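Local coordinates for pyridoxal kinase (Lactobacillus plantarum, PDB 3H74), which probably catalyses the ATP-dependent phosphorylation of pyridoxal to pyridoxal 5'-phosphate, as a kinase of the ribokinase clan, at residues 161-164 with 165-168; 244-247 with 248-252; 265-268 with 269-272. All coordinates share one frame; numbering follows the deposited sequence.

Contact 1: 161-164 with 165-168; sequences VILP and ALQA
Successive turns of the short helix 159-167 meet here, where I162 and L163 bond through their carbonyls to L166 and Q167 and P164 puts a kink in the backbone. The helix belongs to the ribokinase-type fold and packs beside helix 142-149 and the strands 178-183 and 186-192. L166 N reaches I162 O at 2.9 Å with a nearly straight N-H (164°). Q167 N meets L163 O at the same 2.9 Å. At V161 and A168 the pattern slackens: A165 N to V161 O is a weak bond of 3.3 Å, and A168 N closes on P164 O at 3.2 Å. P164 itself has no N-H to give, and the bond that its nitrogen would have made to the turn before is missing.

Among the side chains L166 does most of the touching. Its CG stands beside the backbone N, opposite the carbonyl carbon (chi1 -84°), which lays it over the previous turn, 3.5 Å from I162 O. The aliphatic contacts are looser: I162 CG1 lies 4.4 Å from L166 CG, and L163 CD2 lies 4.3 Å from L166 CD1. All three of these side chains rest on I178, while I162 and L166 also reach A145 of helix 142-149. CB of Q167 lies by L163 O, while the extended chain beyond CG carries the amide to A176, where OE1 accepts a hydrogen bond from A176 N, tying the helix to strand 175-176. The chemistry is therefore divided: backbone amides hold the turns together despite the proline, branched aliphatic groups line the inner face, and one amide oxygen satisfies a strand N-H.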
loop_
_atom_site.group_PDB
_atom_site.type_symbol
_atom_site.label_atom_id
_atom_site.label_comp_id
_atom_site.label_asym_id
_atom_site.label_seq_id
_atom_site.Cartn_x
_atom_site.Cartn_y
_atom_site.Cartn_z
ATOM N N VAL A 161 15.568 -15.097 -7.084
ATOM C CA VAL A 161 14.565 -16.115 -7.403
ATOM C C VAL A 161 13.132 -15.584 -7.213
ATOM O O VAL A 161 12.286 -15.733 -8.100
ATOM C CB VAL A 161 14.793 -17.428 -6.597
ATOM C CG1 VAL A 161 13.667 -18.421 -6.833
ATOM C CG2 VAL A 161 16.133 -18.063 -6.963
ATOM N N ILE A 162 12.870 -14.956 -6.067
ATOM C CA ILE A 162 11.508 -14.523 -5.731
ATOM C C ILE A 162 11.009 -13.331 -6.558
ATOM O O ILE A 162 9.850 -13.311 -6.978
ATOM C CB ILE A 162 11.312 -14.332 -4.189
ATOM C CG1 ILE A 162 9.825 -14.202 -3.832
ATOM C CG2 ILE A 162 12.134 -13.165 -3.640
ATOM C CD1 ILE A 162 9.501 -14.589 -2.392
ATOM N N LEU A 163 11.883 -12.367 -6.839
ATOM C CA LEU A 163 11.458 -11.216 -7.636
ATOM C C LEU A 163 11.047 -11.597 -9.078
ATOM O O LEU A 163 9.968 -11.217 -9.515
ATOM C CB LEU A 163 12.479 -10.072 -7.601
ATOM C CG LEU A 163 12.667 -9.325 -6.272
ATOM C CD1 LEU A 163 13.857 -8.385 -6.344
ATOM C CD2 LEU A 163 11.412 -8.560 -5.883
ATOM N N PRO A 164 11.887 -12.361 -9.822
ATOM C CA PRO A 164 11.418 -12.804 -11.144
ATOM C C PRO A 164 10.118 -13.622 -11.107
ATOM O O PRO A 164 9.266 -13.455 -11.988
ATOM C CB PRO A 164 12.584 -13.657 -11.661
ATOM C CG PRO A 164 13.766 -13.126 -10.962
ATOM C CD PRO A 164 13.277 -12.791 -9.579
ATOM N N ALA A 165 9.963 -14.481 -10.102
ATOM C CA ALA A 165 8.746 -15.287 -9.974
ATOM C C ALA A 165 7.515 -14.402 -9.741
ATOM O O ALA A 165 6.479 -14.595 -10.379
ATOM C CB ALA A 165 8.891 -16.300 -8.868
ATOM N N LEU A 166 7.657 -13.422 -8.850
ATOM C CA LEU A 166 6.603 -12.445 -8.576
ATOM C C LEU A 166 6.246 -11.644 -9.822
ATOM O O LEU A 166 5.076 -11.483 -10.151
ATOM C CB LEU A 166 7.048 -11.461 -7.488
ATOM C CG LEU A 166 6.955 -11.706 -5.978
ATOM C CD1 LEU A 166 7.668 -10.600 -5.204
ATOM C CD2 LEU A 166 5.496 -11.800 -5.545
ATOM N N GLN A 167 7.257 -11.142 -10.520
ATOM C CA GLN A 167 6.990 -10.188 -11.592
ATOM C C GLN A 167 6.341 -10.819 -12.822
ATOM O O GLN A 167 5.623 -10.146 -13.558
ATOM C CB GLN A 167 8.251 -9.413 -11.953
ATOM C CG GLN A 167 8.006 -8.106 -12.693
ATOM C CD GLN A 167 9.140 -7.176 -12.486
ATOM O OE1 GLN A 167 9.342 -6.675 -11.380
ATOM N NE2 GLN A 167 9.914 -6.942 -13.542
ATOM N N ALA A 168 6.568 -12.111 -13.026
ATOM C CA ALA A 168 5.960 -12.802 -14.162
ATOM C C ALA A 168 4.443 -12.967 -13.999
ATOM O O ALA A 168 3.741 -13.225 -14.975
ATOM C CB ALA A 168 6.638 -14.135 -14.404
#

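Contact 2: 244-247 with 248-252; sequences MAVA and ETIAQ
The flat peptide carbonyl of A245 accepts two donors of T249, N and OG1, tilted to opposite sides of its plane. T249 N lies 3.0 Å from A245 O, tilted 25° from the plane, and T249 OG1 donates to the same oxygen at 2.8 Å. The hydroxyl gets there because OG1 stands beside the backbone N (chi1 -54°), folded back on the preceding turn. T249 OG1 in turn accepts from A262 N, so one side chain links the helix to the loop that follows. With an alanine here, A262 N would probably lose its hydroxyl partner and A245 O one of its two donors.

The carbonyl of V246 is met differently: I250 N bonds to it at 2.9 Å, and I250 CG1 lies 3.4 Å from the same V246 O. Their side chains cross at an angle, V246 CG1 touching I250 CD1 at 4.1 Å. The flat carboxylate of E248 sits at the end of an extended chain whose CB stays by M244 O and A245 O; only the carboxylate end reaches past the turn, where OE1 accepts from D265 N.

These turns lie in the last part of the long helix 231-251. A245 and T249 rest on V261, I250 meets Y210 in a loop, and selenomethionine M244 lies against D265 and A269 of helix 264-274.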
loop_
_atom_site.group_PDB
_atom_site.type_symbol
_atom_site.label_atom_id
_atom_site.label_comp_id
_atom_site.label_asym_id
_atom_site.label_seq_id
_atom_site.Cartn_x
_atom_site.Cartn_y
_atom_site.Cartn_z
HETATM N N MSE A 244 11.860 9.469 7.923
HETATM C CA MSE A 244 11.589 10.751 8.556
HETATM C C MSE A 244 10.295 10.754 9.368
HETATM O O MSE A 244 10.249 11.300 10.479
HETATM C CB MSE A 244 11.543 11.831 7.483
HETATM C CG MSE A 244 11.245 13.224 8.010
HETATM SE SE MSE A 244 11.132 14.533 6.599
HETATM C CE MSE A 244 9.644 13.757 5.632
ATOM N N ALA A 245 9.241 10.140 8.833
ATOM C CA ALA A 245 7.956 10.110 9.528
ATOM C C ALA A 245 8.054 9.278 10.808
ATOM O O ALA A 245 7.498 9.635 11.852
ATOM C CB ALA A 245 6.874 9.552 8.600
ATOM N N VAL A 246 8.751 8.146 10.725
ATOM C CA VAL A 246 8.977 7.332 11.919
ATOM C C VAL A 246 9.814 8.096 12.957
ATOM O O VAL A 246 9.479 8.089 14.141
ATOM C CB VAL A 246 9.604 5.956 11.592
ATOM C CG1 VAL A 246 10.030 5.236 12.868
ATOM C CG2 VAL A 246 8.615 5.108 10.786
ATOM N N ALA A 247 10.858 8.790 12.497
ATOM C CA ALA A 247 11.680 9.598 13.403
ATOM C C ALA A 247 10.817 10.632 14.122
ATOM O O ALA A 247 10.964 10.866 15.329
ATOM C CB ALA A 247 12.805 10.265 12.656
ATOM N N GLU A 248 9.897 11.260 13.397
ATOM C CA GLU A 248 9.034 12.248 14.029
ATOM C C GLU A 248 8.115 11.613 15.068
ATOM O O GLU A 248 7.852 12.181 16.132
ATOM C CB GLU A 248 8.211 13.044 13.005
ATOM C CG GLU A 248 7.430 14.163 13.688
ATOM C CD GLU A 248 6.496 14.932 12.783
ATOM O OE1 GLU A 248 6.314 14.562 11.606
ATOM O OE2 GLU A 248 5.946 15.938 13.280
ATOM N N THR A 249 7.639 10.416 14.747
ATOM C CA THR A 249 6.761 9.673 15.651
ATOM C C THR A 249 7.489 9.406 16.970
ATOM O O THR A 249 6.942 9.638 18.046
ATOM C CB THR A 249 6.315 8.345 15.009
ATOM O OG1 THR A 249 5.735 8.607 13.723
ATOM C CG2 THR A 249 5.303 7.609 15.885
ATOM N N ILE A 250 8.730 8.937 16.865
ATOM C CA ILE A 250 9.562 8.699 18.051
ATOM C C ILE A 250 9.755 10.004 18.839
ATOM O O ILE A 250 9.610 10.043 20.067
ATOM C CB ILE A 250 10.914 8.091 17.645
ATOM C CG1 ILE A 250 10.694 6.712 17.022
ATOM C CG2 ILE A 250 11.863 7.988 18.851
ATOM C CD1 ILE A 250 11.917 6.109 16.358
ATOM N N ALA A 251 10.029 11.088 18.120
ATOM C CA ALA A 251 10.311 12.384 18.745
ATOM C C ALA A 251 9.124 12.941 19.518
ATOM O O ALA A 251 9.300 13.754 20.420
ATOM C CB ALA A 251 10.753 13.378 17.695
ATOM N N GLN A 252 7.912 12.514 19.166
ATOM C CA GLN A 252 6.709 12.978 19.835
ATOM C C GLN A 252 6.514 12.376 21.223
ATOM O O GLN A 252 5.623 12.808 21.958
ATOM C CB GLN A 252 5.478 12.733 18.959
ATOM C CG GLN A 252 5.411 13.703 17.802
ATOM C CD GLN A 252 4.252 13.454 16.867
ATOM O OE1 GLN A 252 3.435 12.570 17.096
ATOM N NE2 GLN A 252 4.188 14.239 15.794
#

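Contact 3: 265-268 with 269-272; sequences DLLQ and AILA
L266 and I270, one turn apart on helix 264-274, cross at a slant, and the CD1 methyl of I270 is the atom that meets the leucine branch. It lies 4.0 Å from L266 CG and equally far from L266 CD1. The two chains converge because they lean in opposite senses: L266 CG is anti to its backbone N (chi1 177°), whereas I270 CG1 stands beside its own N (chi1 -74°) and turns back toward the earlier turn. On its way I270 CG1 passes 3.4 Å from L266 O, the oxygen that also accepts I270 N at 2.9 Å. L267 flanks the pair from the next position, its CD2 a looser 4.5 Å from I270 CD1. On the outer side L271 CD1 folds down to 3.3 Å from L267 O, alongside the bond from L271 N.

L266 and I270 both touch W241 of helix 231-251 and V26 of helix 19-29, and L266 also reaches T216 and V220 of helix 213-226; A269 touches W241 as well. Cohesion here is thus aliphatic on the buried face, with regular backbone amide bonds beneath it and no polar side-chain bond between the turns.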
loop_
_atom_site.group_PDB
_atom_site.type_symbol
_atom_site.label_atom_id
_atom_site.label_comp_id
_atom_site.label_asym_id
_atom_site.label_seq_id
_atom_site.Cartn_x
_atom_site.Cartn_y
_atom_site.Cartn_z
ATOM N N ASP A 265 6.060 16.246 9.413
ATOM C CA ASP A 265 7.312 16.443 8.679
ATOM C C ASP A 265 7.155 15.984 7.233
ATOM O O ASP A 265 7.685 16.601 6.312
ATOM C CB ASP A 265 8.488 15.721 9.351
ATOM C CG ASP A 265 8.987 16.431 10.603
ATOM O OD1 ASP A 265 8.529 17.552 10.895
ATOM O OD2 ASP A 265 9.853 15.850 11.297
ATOM N N LEU A 266 6.386 14.914 7.040
ATOM C CA LEU A 266 6.089 14.416 5.703
ATOM C C LEU A 266 5.320 15.440 4.858
ATOM O O LEU A 266 5.670 15.719 3.706
ATOM C CB LEU A 266 5.346 13.082 5.801
ATOM C CG LEU A 266 4.877 12.442 4.493
ATOM C CD1 LEU A 266 6.007 12.247 3.480
ATOM C CD2 LEU A 266 4.181 11.130 4.777
ATOM N N LEU A 267 4.278 16.023 5.442
ATOM C CA LEU A 267 3.513 17.050 4.730
ATOM C C LEU A 267 4.394 18.244 4.355
ATOM O O LEU A 267 4.279 18.789 3.254
ATOM C CB LEU A 267 2.301 17.501 5.553
ATOM C CG LEU A 267 1.222 16.433 5.768
ATOM C CD1 LEU A 267 0.128 16.973 6.657
ATOM C CD2 LEU A 267 0.629 15.940 4.457
ATOM N N GLN A 268 5.282 18.627 5.269
ATOM C CA GLN A 268 6.242 19.698 5.022
ATOM C C GLN A 268 7.185 19.382 3.854
ATOM O O GLN A 268 7.479 20.252 3.031
ATOM C CB GLN A 268 7.031 19.987 6.299
ATOM C CG GLN A 268 7.926 21.202 6.225
ATOM C CD GLN A 268 8.768 21.365 7.470
ATOM O OE1 GLN A 268 9.375 20.407 7.957
ATOM N NE2 GLN A 268 8.818 22.584 7.991
ATOM N N ALA A 269 7.651 18.138 3.778
ATOM C CA ALA A 269 8.526 17.711 2.686
ATOM C C ALA A 269 7.786 17.682 1.358
ATOM O O ALA A 269 8.343 18.065 0.328
ATOM C CB ALA A 269 9.151 16.357 2.980
ATOM N N ILE A 270 6.528 17.253 1.387
ATOM C CA ILE A 270 5.690 17.243 0.197
ATOM C C ILE A 270 5.495 18.666 -0.343
ATOM O O ILE A 270 5.656 18.915 -1.543
ATOM C CB ILE A 270 4.333 16.579 0.494
ATOM C CG1 ILE A 270 4.514 15.060 0.623
ATOM C CG2 ILE A 270 3.324 16.936 -0.599
ATOM C CD1 ILE A 270 3.378 14.350 1.325
ATOM N N LEU A 271 5.168 19.600 0.540
ATOM C CA LEU A 271 4.986 20.981 0.112
ATOM C C LEU A 271 6.296 21.597 -0.395
ATOM O O LEU A 271 6.290 22.365 -1.365
ATOM C CB LEU A 271 4.350 21.808 1.229
ATOM C CG LEU A 271 2.817 21.854 1.183
ATOM C CD1 LEU A 271 2.180 20.512 1.453
ATOM C CD2 LEU A 271 2.258 22.857 2.146
ATOM N N ALA A 272 7.419 21.245 0.228
ATOM C CA ALA A 272 8.727 21.718 -0.236
ATOM C C ALA A 272 9.036 21.195 -1.635
ATOM O O ALA A 272 9.549 21.934 -2.477
ATOM C CB ALA A 272 9.825 21.337 0.741
#

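How the contacts relate
Each contact joins successive turns of one helix, and all three are partly buried, their centres about 19 to 20 Å from the centre of the chain. The buried faces differ: I162, L163 and L166 in contact 1 and L266 and I270 in contact 3 are aliphatic, while contact 2 buries a small alanine and a threonine. Contacts 2 and 3 lie on consecutive helices and touch through one polar bond and a selenomethionine methyl. Contact 1 stands apart, about 22 Å from contact 2 between nearest atoms, on a helix backed by strands 178-183 and 186-192 and by helix 142-149. A proline interrupts contact 1, a hydroxyl reinforces contact 2, and contact 3 keeps a regular backbone.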